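Local atomic coordinates of digeranylgeranylglycerophospholipid reductase (Sulfolobus acidocaldarius, PDB entry 3ATQ), a protein that uses FAD to hydrogenate the double bonds of the geranylgeranyl chains of archaeal phospholipids, yielding saturated, phytanyl-bearing membrane lipids. Residues A183-R188 / G267-T272; N295-G300 / A346-F351. All coordinates share one frame; numbering follows the deposited sequence.

Followed from the N terminus, the chain makes these two contacts in series. Interaction 1 closes first: segment 183-188 of strand 183-193 is met, after 78 intervening residues, by segment 267-272 at the end of strand 261-271, the edge strand of the large mixed sheet. The chain then passes through strand 284-286 into the loop holding 295-300, and interaction 2 closes when helix 332-357 returns to pack on that loop; the two closures neither nest nor cross. Their centres lie 14 Å apart, and they touch where Thr272 O meets Pro296 CB at 3.7 Å. Both border the flavin and the bound tetradecane, so sheet, loop and helix are tied together around one site.

Interaction 1: A183-R188 / G267-T272; sequences ADVAYR and GALVPT. With FDA (dihydroflavine-adenine dinucleotide), chain B; C14 (tetradecane), chain C.
Gly267 lies opposite Tyr187, their CA atoms 3.9 Å apart, in a non-hydrogen-bonded pair of two antiparallel strands. With CG anti to the backbone N (chi1 175°), the tyrosine brings CD1 to within 3.8 Å of Gly267 N; the ring also packs edge-to-face with His243 and Tyr246, and its hydroxyl bonds Glu189. Ala268 and Ala186 then exchange two backbone hydrogen bonds, and on their face of the sheet both methyls meet the dimethylbenzene end of the flavin, Ala186 CB lying 3.5 Å from FDA C7M. Leu269 projects from the other face. Its CD1 spans alternate residues of the facing strand, 3.8 Å from Ala183 CB and 3.9 Å from Val185 CG1, passing over the carbonyl oxygen of Asp184. Val270 repeats the reciprocal backbone pairing with Asp184, and because its CG2 stands beside the backbone N it reaches FDA C8M at 3.4 Å while also touching Ala186 CB. Pro271 pairs with Ala183 as the strand ends. Beyond it, Thr272 sets CG2 crosswise against the Asp184 carboxylate, and a water links Thr272 OG1 with Asp184 OD1. The other carboxylate oxygen, OD2, comes within 3.2 Å of C14 C11, an apolar neighbour. The whole is a regular antiparallel pair at the sheet edge, whose Asp184, Ala186, Ala268 and Val270 face lines flavin and tetradecane in the geranylgeranyl reductase catalytic region.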
ATOM      1  N   ALA A 183       8.486   1.819  -7.433  1.00 23.42           N
ATOM      2  CA  ALA A 183       7.314   0.960  -7.551  1.00 23.33           C
ATOM      3  C   ALA A 183       7.707  -0.411  -8.065  1.00 24.77           C
ATOM      4  O   ALA A 183       8.778  -0.571  -8.670  1.00 25.66           O
ATOM      5  CB  ALA A 183       6.282   1.602  -8.474  1.00 22.39           C
ATOM      6  N   ASP A 184       6.841  -1.390  -7.811  1.00 25.09           N
ATOM      7  CA  ASP A 184       6.929  -2.698  -8.443  1.00 26.18           C
ATOM      8  C   ASP A 184       5.794  -2.881  -9.444  1.00 26.54           C
ATOM      9  O   ASP A 184       4.747  -2.199  -9.365  1.00 26.24           O
ATOM     10  CB  ASP A 184       6.779  -3.802  -7.404  1.00 27.26           C
ATOM     11  CG  ASP A 184       8.032  -4.060  -6.613  1.00 30.55           C
ATOM     12  OD1 ASP A 184       9.012  -3.288  -6.669  1.00 29.28           O
ATOM     13  OD2 ASP A 184       8.014  -5.093  -5.904  1.00 38.24           O
ATOM     14  N   VAL A 185       5.990  -3.760 -10.421  1.00 25.27           N
ATOM     15  CA  VAL A 185       4.811  -4.266 -11.123  1.00 25.27           C
ATOM     16  C   VAL A 185       4.554  -5.633 -10.560  1.00 24.01           C
ATOM     17  O   VAL A 185       5.485  -6.336 -10.145  1.00 24.04           O
ATOM     18  CB  VAL A 185       4.920  -4.262 -12.677  1.00 26.62           C
ATOM     19  CG1 VAL A 185       5.137  -2.821 -13.166  1.00 27.10           C
ATOM     20  CG2 VAL A 185       6.025  -5.170 -13.161  1.00 29.72           C
ATOM     21  N   ALA A 186       3.290  -6.010 -10.488  1.00 22.43           N
ATOM     22  CA  ALA A 186       2.969  -7.245  -9.820  1.00 22.47           C
ATOM     23  C   ALA A 186       1.854  -7.922 -10.581  1.00 22.72           C
ATOM     24  O   ALA A 186       1.057  -7.249 -11.252  1.00 22.56           O
ATOM     25  CB  ALA A 186       2.594  -6.987  -8.325  1.00 22.09           C
ATOM     26  N   TYR A 187       1.848  -9.255 -10.538  1.00 22.47           N
ATOM     27  CA  TYR A 187       0.948 -10.035 -11.367  1.00 22.75           C
ATOM     28  C   TYR A 187       0.534 -11.259 -10.584  1.00 22.97           C
ATOM     29  O   TYR A 187       1.366 -11.875  -9.929  1.00 23.36           O
ATOM     30  CB  TYR A 187       1.653 -10.467 -12.675  1.00 22.20           C
ATOM     31  CG  TYR A 187       0.797 -11.394 -13.520  1.00 24.40           C
ATOM     32  CD1 TYR A 187      -0.180 -10.880 -14.373  1.00 24.17           C
ATOM     33  CD2 TYR A 187       0.968 -12.779 -13.457  1.00 25.41           C
ATOM     34  CE1 TYR A 187      -0.985 -11.749 -15.146  1.00 26.08           C
ATOM     35  CE2 TYR A 187       0.176 -13.648 -14.222  1.00 24.70           C
ATOM     36  CZ  TYR A 187      -0.804 -13.113 -15.048  1.00 26.34           C
ATOM     37  OH  TYR A 187      -1.576 -13.952 -15.814  1.00 26.41           O
ATOM     38  N   ARG A 188      -0.742 -11.639 -10.664  1.00 23.58           N
ATOM     39  CA  ARG A 188      -1.156 -12.836  -9.938  1.00 23.47           C
ATOM     40  C   ARG A 188      -2.246 -13.575 -10.663  1.00 24.04           C
ATOM     41  O   ARG A 188      -2.938 -13.014 -11.507  1.00 23.98           O
ATOM     42  CB  ARG A 188      -1.601 -12.517  -8.481  1.00 23.13           C
ATOM     43  CG  ARG A 188      -2.926 -11.745  -8.320  1.00 24.18           C
ATOM     44  CD  ARG A 188      -4.157 -12.692  -8.437  1.00 23.84           C
ATOM     45  NE  ARG A 188      -5.423 -11.964  -8.258  1.00 23.54           N
ATOM     46  CZ  ARG A 188      -6.079 -11.342  -9.239  1.00 24.78           C
ATOM     47  NH1 ARG A 188      -5.590 -11.328 -10.480  1.00 25.77           N
ATOM     48  NH2 ARG A 188      -7.219 -10.726  -8.979  1.00 24.88           N
ATOM     49  N   GLY A 267      -2.581  -8.090 -13.527  1.00 23.01           N
ATOM     50  CA  GLY A 267      -1.509  -7.378 -12.841  1.00 23.28           C
ATOM     51  C   GLY A 267      -1.745  -5.890 -12.741  1.00 22.89           C
ATOM     52  O   GLY A 267      -2.635  -5.347 -13.408  1.00 22.13           O
ATOM     53  N   ALA A 268      -0.916  -5.225 -11.927  1.00 22.83           N
ATOM     54  CA  ALA A 268      -1.014  -3.784 -11.742  1.00 22.89           C
ATOM     55  C   ALA A 268       0.248  -3.289 -11.085  1.00 23.18           C
ATOM     56  O   ALA A 268       1.057  -4.075 -10.627  1.00 23.09           O
ATOM     57  CB  ALA A 268      -2.209  -3.406 -10.898  1.00 22.94           C
ATOM     58  N   LEU A 269       0.398  -1.972 -11.089  1.00 23.37           N
ATOM     59  CA  LEU A 269       1.499  -1.282 -10.417  1.00 24.09           C
ATOM     60  C   LEU A 269       1.238  -1.213  -8.898  1.00 25.24           C
ATOM     61  O   LEU A 269       0.096  -1.039  -8.460  1.00 24.77           O
ATOM     62  CB  LEU A 269       1.595   0.128 -11.010  1.00 23.66           C
ATOM     63  CG  LEU A 269       2.787   1.031 -10.704  1.00 27.09           C
ATOM     64  CD1 LEU A 269       4.035   0.468 -11.370  1.00 29.77           C
ATOM     65  CD2 LEU A 269       2.503   2.441 -11.211  1.00 29.86           C
ATOM     66  N   VAL A 270       2.316  -1.301  -8.111  1.00 24.63           N
ATOM     67  CA  VAL A 270       2.278  -1.225  -6.652  1.00 25.76           C
ATOM     68  C   VAL A 270       3.349  -0.229  -6.202  1.00 25.12           C
ATOM     69  O   VAL A 270       4.526  -0.520  -6.335  1.00 24.87           O
ATOM     70  CB  VAL A 270       2.644  -2.598  -6.005  1.00 26.44           C
ATOM     71  CG1 VAL A 270       2.548  -2.512  -4.488  1.00 29.07           C
ATOM     72  CG2 VAL A 270       1.736  -3.670  -6.506  1.00 28.78           C
ATOM     73  N   PRO A 271       2.949   0.937  -5.658  1.00 25.28           N
ATOM     74  CA  PRO A 271       3.982   1.882  -5.140  1.00 25.33           C
ATOM     75  C   PRO A 271       4.742   1.258  -3.975  1.00 25.28           C
ATOM     76  O   PRO A 271       4.160   0.487  -3.219  1.00 25.30           O
ATOM     77  CB  PRO A 271       3.168   3.078  -4.639  1.00 25.30           C
ATOM     78  CG  PRO A 271       1.734   2.819  -5.074  1.00 27.35           C
ATOM     79  CD  PRO A 271       1.567   1.414  -5.459  1.00 25.36           C
ATOM     80  N   THR A 272       6.031   1.558  -3.810  1.00 24.90           N
ATOM     81  CA  THR A 272       6.799   0.914  -2.729  1.00 25.16           C
ATOM     82  C   THR A 272       7.734   1.948  -2.125  1.00 25.50           C
ATOM     83  O   THR A 272       8.956   1.818  -2.227  1.00 28.00           O
ATOM     84  CB  THR A 272       7.628  -0.355  -3.198  1.00 25.42           C
ATOM     85  OG1 THR A 272       8.543   0.013  -4.235  1.00 25.33           O
ATOM     86  CG2 THR A 272       6.732  -1.463  -3.743  1.00 26.06           C
TER
HETATM   87  PA  FDA B 501      -7.868   0.600  -5.649  1.00 22.30           P
HETATM   88  O1A FDA B 501      -7.148   0.586  -6.981  1.00 23.62           O
HETATM   89  O2A FDA B 501      -8.296  -0.688  -5.019  1.00 22.86           O
HETATM   90  O5B FDA B 501      -9.179   1.489  -5.898  1.00 21.68           O
HETATM   91  C5B FDA B 501      -9.190   2.664  -6.719  1.00 22.40           C
HETATM   92  C4B FDA B 501     -10.594   2.817  -7.300  1.00 22.87           C
HETATM   93  O4B FDA B 501     -10.697   4.085  -7.947  1.00 23.69           O
HETATM   94  C3B FDA B 501     -10.918   1.763  -8.355  1.00 24.22           C
HETATM   95  O3B FDA B 501     -12.082   1.018  -7.931  1.00 24.12           O
HETATM   96  C2B FDA B 501     -11.155   2.549  -9.649  1.00 23.59           C
HETATM   97  O2B FDA B 501     -12.268   2.034 -10.399  1.00 24.57           O
HETATM   98  C1B FDA B 501     -11.495   3.935  -9.136  1.00 25.67           C
HETATM   99  N9A FDA B 501     -11.094   5.073  -9.982  1.00 23.95           N
HETATM  100  C8A FDA B 501      -9.856   5.350 -10.440  1.00 23.78           C
HETATM  101  N7A FDA B 501      -9.907   6.544 -11.105  1.00 25.93           N
HETATM  102  C5A FDA B 501     -11.180   7.000 -11.027  1.00 25.43           C
HETATM  103  C6A FDA B 501     -11.827   8.139 -11.509  1.00 27.58           C
HETATM  104  N6A FDA B 501     -11.141   9.056 -12.237  1.00 27.70           N
HETATM  105  N1A FDA B 501     -13.152   8.302 -11.237  1.00 28.42           N
HETATM  106  C2A FDA B 501     -13.856   7.388 -10.533  1.00 26.67           C
HETATM  107  N3A FDA B 501     -13.248   6.279 -10.083  1.00 25.10           N
HETATM  108  C4A FDA B 501     -11.921   6.076 -10.308  1.00 24.72           C
HETATM  109  N1  FDA B 501      -2.026  -5.363  -0.548  1.00 20.95           N
HETATM  110  C2  FDA B 501      -2.372  -6.131   0.503  1.00 22.45           C
HETATM  111  O2  FDA B 501      -2.730  -5.548   1.556  1.00 21.68           O
HETATM  112  N3  FDA B 501      -2.324  -7.487   0.458  1.00 23.35           N
HETATM  113  C4  FDA B 501      -1.934  -8.184  -0.628  1.00 25.60           C
HETATM  114  O4  FDA B 501      -1.905  -9.449  -0.660  1.00 25.37           O
HETATM  115  C4X FDA B 501      -1.541  -7.414  -1.824  1.00 23.51           C
HETATM  116  N5  FDA B 501      -1.096  -7.971  -2.970  1.00 24.26           N
HETATM  117  C5X FDA B 501      -1.041  -7.259  -4.120  1.00 23.50           C
HETATM  118  C6  FDA B 501      -0.894  -7.921  -5.342  1.00 25.51           C
HETATM  119  C7  FDA B 501      -0.894  -7.222  -6.550  1.00 24.03           C
HETATM  120  C7M FDA B 501      -0.757  -8.008  -7.851  1.00 24.94           C
HETATM  121  C8  FDA B 501      -1.024  -5.829  -6.528  1.00 22.87           C
HETATM  122  C8M FDA B 501      -1.061  -5.021  -7.821  1.00 22.61           C
HETATM  123  C9  FDA B 501      -1.182  -5.156  -5.292  1.00 22.20           C
HETATM  124  C9A FDA B 501      -1.178  -5.859  -4.086  1.00 21.88           C
HETATM  125  N10 FDA B 501      -1.319  -5.183  -2.837  1.00 22.88           N
HETATM  126  C10 FDA B 501      -1.634  -5.939  -1.707  1.00 23.23           C
HETATM  127  C1' FDA B 501      -1.678  -3.746  -2.860  1.00 21.28           C
HETATM  128  C2' FDA B 501      -3.188  -3.498  -2.687  1.00 20.65           C
HETATM  129  O2' FDA B 501      -3.906  -4.275  -3.650  1.00 21.73           O
HETATM  130  C3' FDA B 501      -3.456  -2.016  -2.929  1.00 19.12           C
HETATM  131  O3' FDA B 501      -2.431  -1.276  -2.226  1.00 19.93           O
HETATM  132  C4' FDA B 501      -4.821  -1.536  -2.422  1.00 20.00           C
HETATM  133  O4' FDA B 501      -5.877  -2.348  -2.931  1.00 21.48           O
HETATM  134  C5' FDA B 501      -5.024  -0.074  -2.867  1.00 21.30           C
HETATM  135  O5' FDA B 501      -6.341   0.366  -2.506  1.00 21.51           O
HETATM  136  P   FDA B 501      -6.935   1.741  -3.093  1.00 19.14           P
HETATM  137  O1P FDA B 501      -8.333   1.959  -2.604  1.00 20.71           O
HETATM  138  O2P FDA B 501      -5.866   2.797  -2.879  1.00 17.39           O
HETATM  139  O3P FDA B 501      -6.935   1.518  -4.712  1.00 19.04           O
HETATM  140  C01 C14 C 502       0.112  -9.693   4.865  1.00 50.80           C
HETATM  141  C02 C14 C 502       0.367  -8.685   3.759  1.00 49.13           C
HETATM  142  C03 C14 C 502       1.475  -9.152   2.822  1.00 49.33           C
HETATM  143  C04 C14 C 502       0.953  -9.299   1.402  1.00 47.58           C
HETATM  144  C05 C14 C 502       1.578  -8.303   0.443  1.00 46.77           C
HETATM  145  C06 C14 C 502       1.570  -8.849  -0.981  1.00 45.18           C
HETATM  146  C07 C14 C 502       1.984  -7.764  -1.976  1.00 44.72           C
HETATM  147  C08 C14 C 502       2.458  -8.329  -3.310  1.00 44.15           C
HETATM  148  C09 C14 C 502       3.443  -7.405  -4.034  1.00 44.59           C
HETATM  149  C10 C14 C 502       4.882  -7.657  -3.594  1.00 45.14           C
HETATM  150  C11 C14 C 502       5.856  -6.623  -4.141  1.00 46.24           C
HETATM  151  C12 C14 C 502       6.549  -5.816  -3.036  1.00 46.81           C
HETATM  152  C13 C14 C 502       7.942  -6.335  -2.686  1.00 46.62           C
HETATM  153  C14 C14 C 502       8.943  -5.225  -2.423  1.00 49.62           C
HETATM  154  O   HOH W   1      10.514  -1.096  -5.769  1.00 30.84           O

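Interaction 2: N295-G300 / A346-F351; sequences NPVHGG and ASLDIF. With C14 (tetradecane), chain C; FDA (dihydroflavine-adenine dinucleotide), chain B.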
ATOM      1  N   ASN A 295       3.050  -0.539   2.093  1.00 23.72           N
ATOM      2  CA  ASN A 295       4.271  -0.947   2.831  1.00 24.45           C
ATOM      3  C   ASN A 295       5.438  -1.186   1.846  1.00 23.71           C
ATOM      4  O   ASN A 295       5.349  -2.065   0.996  1.00 24.02           O
ATOM      5  CB  ASN A 295       3.981  -2.228   3.647  1.00 24.51           C
ATOM      6  CG  ASN A 295       5.158  -2.657   4.535  1.00 26.22           C
ATOM      7  OD1 ASN A 295       6.253  -2.977   4.042  1.00 25.42           O
ATOM      8  ND2 ASN A 295       4.925  -2.682   5.849  1.00 26.61           N
ATOM      9  N   PRO A 296       6.537  -0.425   1.961  1.00 23.80           N
ATOM     10  CA  PRO A 296       7.567  -0.545   0.923  1.00 24.34           C
ATOM     11  C   PRO A 296       8.371  -1.861   0.930  1.00 24.72           C
ATOM     12  O   PRO A 296       8.989  -2.192  -0.094  1.00 25.42           O
ATOM     13  CB  PRO A 296       8.514   0.623   1.256  1.00 24.08           C
ATOM     14  CG  PRO A 296       7.629   1.611   1.953  1.00 24.37           C
ATOM     15  CD  PRO A 296       6.813   0.720   2.846  1.00 23.29           C
ATOM     16  N   VAL A 297       8.390  -2.561   2.063  1.00 25.79           N
ATOM     17  CA  VAL A 297       9.138  -3.843   2.165  1.00 27.52           C
ATOM     18  C   VAL A 297       8.335  -5.060   1.688  1.00 28.79           C
ATOM     19  O   VAL A 297       8.858  -5.888   0.910  1.00 30.90           O
ATOM     20  CB  VAL A 297       9.743  -4.080   3.552  1.00 27.62           C
ATOM     21  CG1 VAL A 297      10.288  -5.513   3.686  1.00 28.56           C
ATOM     22  CG2 VAL A 297      10.902  -3.112   3.780  1.00 27.97           C
ATOM     23  N   HIS A 298       7.084  -5.178   2.117  1.00 28.70           N
ATOM     24  CA  HIS A 298       6.276  -6.326   1.688  1.00 28.42           C
ATOM     25  C   HIS A 298       5.193  -6.041   0.641  1.00 27.65           C
ATOM     26  O   HIS A 298       4.639  -6.977   0.068  1.00 28.39           O
ATOM     27  CB  HIS A 298       5.747  -7.150   2.882  1.00 28.89           C
ATOM     28  CG  HIS A 298       4.732  -6.452   3.725  1.00 29.99           C
ATOM     29  ND1 HIS A 298       4.801  -6.432   5.104  1.00 32.05           N
ATOM     30  CD2 HIS A 298       3.612  -5.768   3.395  1.00 28.65           C
ATOM     31  CE1 HIS A 298       3.765  -5.763   5.585  1.00 31.66           C
ATOM     32  NE2 HIS A 298       3.027  -5.352   4.569  1.00 34.66           N
ATOM     33  N   GLY A 299       4.894  -4.769   0.380  1.00 26.17           N
ATOM     34  CA  GLY A 299       3.999  -4.411  -0.742  1.00 25.35           C
ATOM     35  C   GLY A 299       2.528  -4.502  -0.356  1.00 24.37           C
ATOM     36  O   GLY A 299       1.651  -4.343  -1.192  1.00 24.52           O
ATOM     37  N   GLY A 300       2.271  -4.736   0.924  1.00 23.61           N
ATOM     38  CA  GLY A 300       0.909  -4.799   1.453  1.00 23.30           C
ATOM     39  C   GLY A 300       0.336  -3.394   1.524  1.00 23.17           C
ATOM     40  O   GLY A 300       0.948  -2.506   2.113  1.00 23.70           O
ATOM     41  N   ALA A 346       8.483   5.373   5.796  1.00 23.66           N
ATOM     42  CA  ALA A 346       9.758   6.029   5.439  1.00 24.30           C
ATOM     43  C   ALA A 346      10.973   5.161   5.802  1.00 24.62           C
ATOM     44  O   ALA A 346      11.904   4.999   5.003  1.00 24.53           O
ATOM     45  CB  ALA A 346       9.876   7.392   6.113  1.00 25.03           C
ATOM     46  N   SER A 347      10.976   4.648   7.033  1.00 24.94           N
ATOM     47  CA  SER A 347      12.020   3.732   7.491  1.00 25.31           C
ATOM     48  C   SER A 347      12.098   2.492   6.584  1.00 24.78           C
ATOM     49  O   SER A 347      13.182   2.028   6.226  1.00 23.39           O
ATOM     50  CB  SER A 347      11.753   3.375   8.956  1.00 26.29           C
ATOM     51  OG  SER A 347      12.545   2.293   9.386  1.00 30.62           O
ATOM     52  N   LEU A 348      10.934   1.956   6.207  1.00 22.78           N
ATOM     53  CA  LEU A 348      10.882   0.788   5.367  1.00 23.66           C
ATOM     54  C   LEU A 348      11.304   1.045   3.919  1.00 23.61           C
ATOM     55  O   LEU A 348      11.725   0.099   3.222  1.00 24.24           O
ATOM     56  CB  LEU A 348       9.466   0.170   5.416  1.00 22.82           C
ATOM     57  CG  LEU A 348       9.162  -0.549   6.736  1.00 25.18           C
ATOM     58  CD1 LEU A 348       7.758  -1.137   6.705  1.00 25.71           C
ATOM     59  CD2 LEU A 348      10.189  -1.644   7.063  1.00 27.23           C
ATOM     60  N   ASP A 349      11.155   2.296   3.464  1.00 23.26           N
ATOM     61  CA  ASP A 349      11.610   2.744   2.131  1.00 23.98           C
ATOM     62  C   ASP A 349      13.144   2.623   2.090  1.00 24.94           C
ATOM     63  O   ASP A 349      13.732   2.087   1.122  1.00 24.41           O
ATOM     64  CB  ASP A 349      11.162   4.201   1.913  1.00 24.37           C
ATOM     65  CG  ASP A 349      11.255   4.686   0.441  1.00 25.33           C
ATOM     66  OD1 ASP A 349      11.888   4.048  -0.416  1.00 26.97           O
ATOM     67  OD2 ASP A 349      10.689   5.760   0.160  1.00 26.12           O
ATOM     68  N   ILE A 350      13.780   3.087   3.164  1.00 25.18           N
ATOM     69  CA  ILE A 350      15.219   2.842   3.344  1.00 26.31           C
ATOM     70  C   ILE A 350      15.581   1.345   3.389  1.00 26.27           C
ATOM     71  O   ILE A 350      16.455   0.889   2.636  1.00 26.48           O
ATOM     72  CB  ILE A 350      15.759   3.608   4.569  1.00 26.69           C
ATOM     73  CG1 ILE A 350      15.661   5.115   4.267  1.00 28.67           C
ATOM     74  CG2 ILE A 350      17.172   3.068   4.970  1.00 26.55           C
ATOM     75  CD1 ILE A 350      16.574   6.040   5.064  1.00 32.45           C
ATOM     76  N   PHE A 351      14.904   0.585   4.251  1.00 26.17           N
ATOM     77  CA  PHE A 351      15.153  -0.857   4.372  1.00 26.47           C
ATOM     78  C   PHE A 351      15.018  -1.596   3.043  1.00 26.98           C
ATOM     79  O   PHE A 351      15.848  -2.455   2.728  1.00 26.13           O
ATOM     80  CB  PHE A 351      14.200  -1.463   5.410  1.00 25.80           C
ATOM     81  CG  PHE A 351      14.631  -2.801   5.955  1.00 27.36           C
ATOM     82  CD1 PHE A 351      15.969  -3.151   6.055  1.00 28.57           C
ATOM     83  CD2 PHE A 351      13.661  -3.703   6.411  1.00 27.91           C
ATOM     84  CE1 PHE A 351      16.350  -4.382   6.570  1.00 29.22           C
ATOM     85  CE2 PHE A 351      14.025  -4.944   6.920  1.00 28.20           C
ATOM     86  CZ  PHE A 351      15.377  -5.282   7.010  1.00 29.27           C
TER
HETATM   87  C01 C14 C 502       0.112  -9.693   4.865  1.00 50.80           C
HETATM   88  C02 C14 C 502       0.367  -8.685   3.759  1.00 49.13           C
HETATM   89  C03 C14 C 502       1.475  -9.152   2.822  1.00 49.33           C
HETATM   90  C04 C14 C 502       0.953  -9.299   1.402  1.00 47.58           C
HETATM   91  C05 C14 C 502       1.578  -8.303   0.443  1.00 46.77           C
HETATM   92  C06 C14 C 502       1.570  -8.849  -0.981  1.00 45.18           C
HETATM   93  C07 C14 C 502       1.984  -7.764  -1.976  1.00 44.72           C
HETATM   94  C08 C14 C 502       2.458  -8.329  -3.310  1.00 44.15           C
HETATM   95  C09 C14 C 502       3.443  -7.405  -4.034  1.00 44.59           C
HETATM   96  C10 C14 C 502       4.882  -7.657  -3.594  1.00 45.14           C
HETATM   97  C11 C14 C 502       5.856  -6.623  -4.141  1.00 46.24           C
HETATM   98  C12 C14 C 502       6.549  -5.816  -3.036  1.00 46.81           C
HETATM   99  C13 C14 C 502       7.942  -6.335  -2.686  1.00 46.62           C
HETATM  100  C14 C14 C 502       8.943  -5.225  -2.423  1.00 49.62           C
HETATM  101  PA  FDA B 501      -7.868   0.600  -5.649  1.00 22.30           P
HETATM  102  O1A FDA B 501      -7.148   0.586  -6.981  1.00 23.62           O
HETATM  103  O2A FDA B 501      -8.296  -0.688  -5.019  1.00 22.86           O
HETATM  104  O5B FDA B 501      -9.179   1.489  -5.898  1.00 21.68           O
HETATM  105  C5B FDA B 501      -9.190   2.664  -6.719  1.00 22.40           C
HETATM  106  C4B FDA B 501     -10.594   2.817  -7.300  1.00 22.87           C
HETATM  107  O4B FDA B 501     -10.697   4.085  -7.947  1.00 23.69           O
HETATM  108  C3B FDA B 501     -10.918   1.763  -8.355  1.00 24.22           C
HETATM  109  O3B FDA B 501     -12.082   1.018  -7.931  1.00 24.12           O
HETATM  110  C2B FDA B 501     -11.155   2.549  -9.649  1.00 23.59           C
HETATM  111  O2B FDA B 501     -12.268   2.034 -10.399  1.00 24.57           O
HETATM  112  C1B FDA B 501     -11.495   3.935  -9.136  1.00 25.67           C
HETATM  113  N9A FDA B 501     -11.094   5.073  -9.982  1.00 23.95           N
HETATM  114  C8A FDA B 501      -9.856   5.350 -10.440  1.00 23.78           C
HETATM  115  N7A FDA B 501      -9.907   6.544 -11.105  1.00 25.93           N
HETATM  116  C5A FDA B 501     -11.180   7.000 -11.027  1.00 25.43           C
HETATM  117  C6A FDA B 501     -11.827   8.139 -11.509  1.00 27.58           C
HETATM  118  N6A FDA B 501     -11.141   9.056 -12.237  1.00 27.70           N
HETATM  119  N1A FDA B 501     -13.152   8.302 -11.237  1.00 28.42           N
HETATM  120  C2A FDA B 501     -13.856   7.388 -10.533  1.00 26.67           C
HETATM  121  N3A FDA B 501     -13.248   6.279 -10.083  1.00 25.10           N
HETATM  122  C4A FDA B 501     -11.921   6.076 -10.308  1.00 24.72           C
HETATM  123  N1  FDA B 501      -2.026  -5.363  -0.548  1.00 20.95           N
HETATM  124  C2  FDA B 501      -2.372  -6.131   0.503  1.00 22.45           C
HETATM  125  O2  FDA B 501      -2.730  -5.548   1.556  1.00 21.68           O
HETATM  126  N3  FDA B 501      -2.324  -7.487   0.458  1.00 23.35           N
HETATM  127  C4  FDA B 501      -1.934  -8.184  -0.628  1.00 25.60           C
HETATM  128  O4  FDA B 501      -1.905  -9.449  -0.660  1.00 25.37           O
HETATM  129  C4X FDA B 501      -1.541  -7.414  -1.824  1.00 23.51           C
HETATM  130  N5  FDA B 501      -1.096  -7.971  -2.970  1.00 24.26           N
HETATM  131  C5X FDA B 501      -1.041  -7.259  -4.120  1.00 23.50           C
HETATM  132  C6  FDA B 501      -0.894  -7.921  -5.342  1.00 25.51           C
HETATM  133  C7  FDA B 501      -0.894  -7.222  -6.550  1.00 24.03           C
HETATM  134  C7M FDA B 501      -0.757  -8.008  -7.851  1.00 24.94           C
HETATM  135  C8  FDA B 501      -1.024  -5.829  -6.528  1.00 22.87           C
HETATM  136  C8M FDA B 501      -1.061  -5.021  -7.821  1.00 22.61           C
HETATM  137  C9  FDA B 501      -1.182  -5.156  -5.292  1.00 22.20           C
HETATM  138  C9A FDA B 501      -1.178  -5.859  -4.086  1.00 21.88           C
HETATM  139  N10 FDA B 501      -1.319  -5.183  -2.837  1.00 22.88           N
HETATM  140  C10 FDA B 501      -1.634  -5.939  -1.707  1.00 23.23           C
HETATM  141  C1' FDA B 501      -1.678  -3.746  -2.860  1.00 21.28           C
HETATM  142  C2' FDA B 501      -3.188  -3.498  -2.687  1.00 20.65           C
HETATM  143  O2' FDA B 501      -3.906  -4.275  -3.650  1.00 21.73           O
HETATM  144  C3' FDA B 501      -3.456  -2.016  -2.929  1.00 19.12           C
HETATM  145  O3' FDA B 501      -2.431  -1.276  -2.226  1.00 19.93           O
HETATM  146  C4' FDA B 501      -4.821  -1.536  -2.422  1.00 20.00           C
HETATM  147  O4' FDA B 501      -5.877  -2.348  -2.931  1.00 21.48           O
HETATM  148  C5' FDA B 501      -5.024  -0.074  -2.867  1.00 21.30           C
HETATM  149  O5' FDA B 501      -6.341   0.366  -2.506  1.00 21.51           O
HETATM  150  P   FDA B 501      -6.935   1.741  -3.093  1.00 19.14           P
HETATM  151  O1P FDA B 501      -8.333   1.959  -2.604  1.00 20.71           O
HETATM  152  O2P FDA B 501      -5.866   2.797  -2.879  1.00 17.39           O
HETATM  153  O3P FDA B 501      -6.935   1.518  -4.712  1.00 19.04           O
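Asn295 lays its amide against the tip of Leu348, whose CD1 approaches ND2 to 3.3 Å. That nitrogen is hydrogen-bonded to Tyr341, a lipid-binding residue on the same helix. The amide oxygen turns back to its own loop and takes two backbone donors: Val297 N at 2.9 Å, and His298 N, which sits above the carbonyl plane but along a nearly straight N-H line (169°). Pro296 follows with its ring across the root of Leu348, CD to CB 3.7 Å, while CB and CG rest against the backbone of Asp349. The carboxylate of Asp349 is engaged in salt bridges with Arg352, Arg353 and Arg274. Val297 turns its side chain toward the helix: CG2, anti to its carbonyl carbon, rests on Leu348 O at 3.4 Å and touches both Leu348 CD2 and Phe351 CD2. The His298 ring has Asn295 CG over one face and C14 C03 over the opposite face. Gly299 and Gly300 run on to the flavin, Gly300 CA being 3.6 Å from FDA N1. The arrangement is an Asx turn and Asx motif within the loop before helix 302-322, backed by a helix on one side and lining the lipid and flavin site on the other.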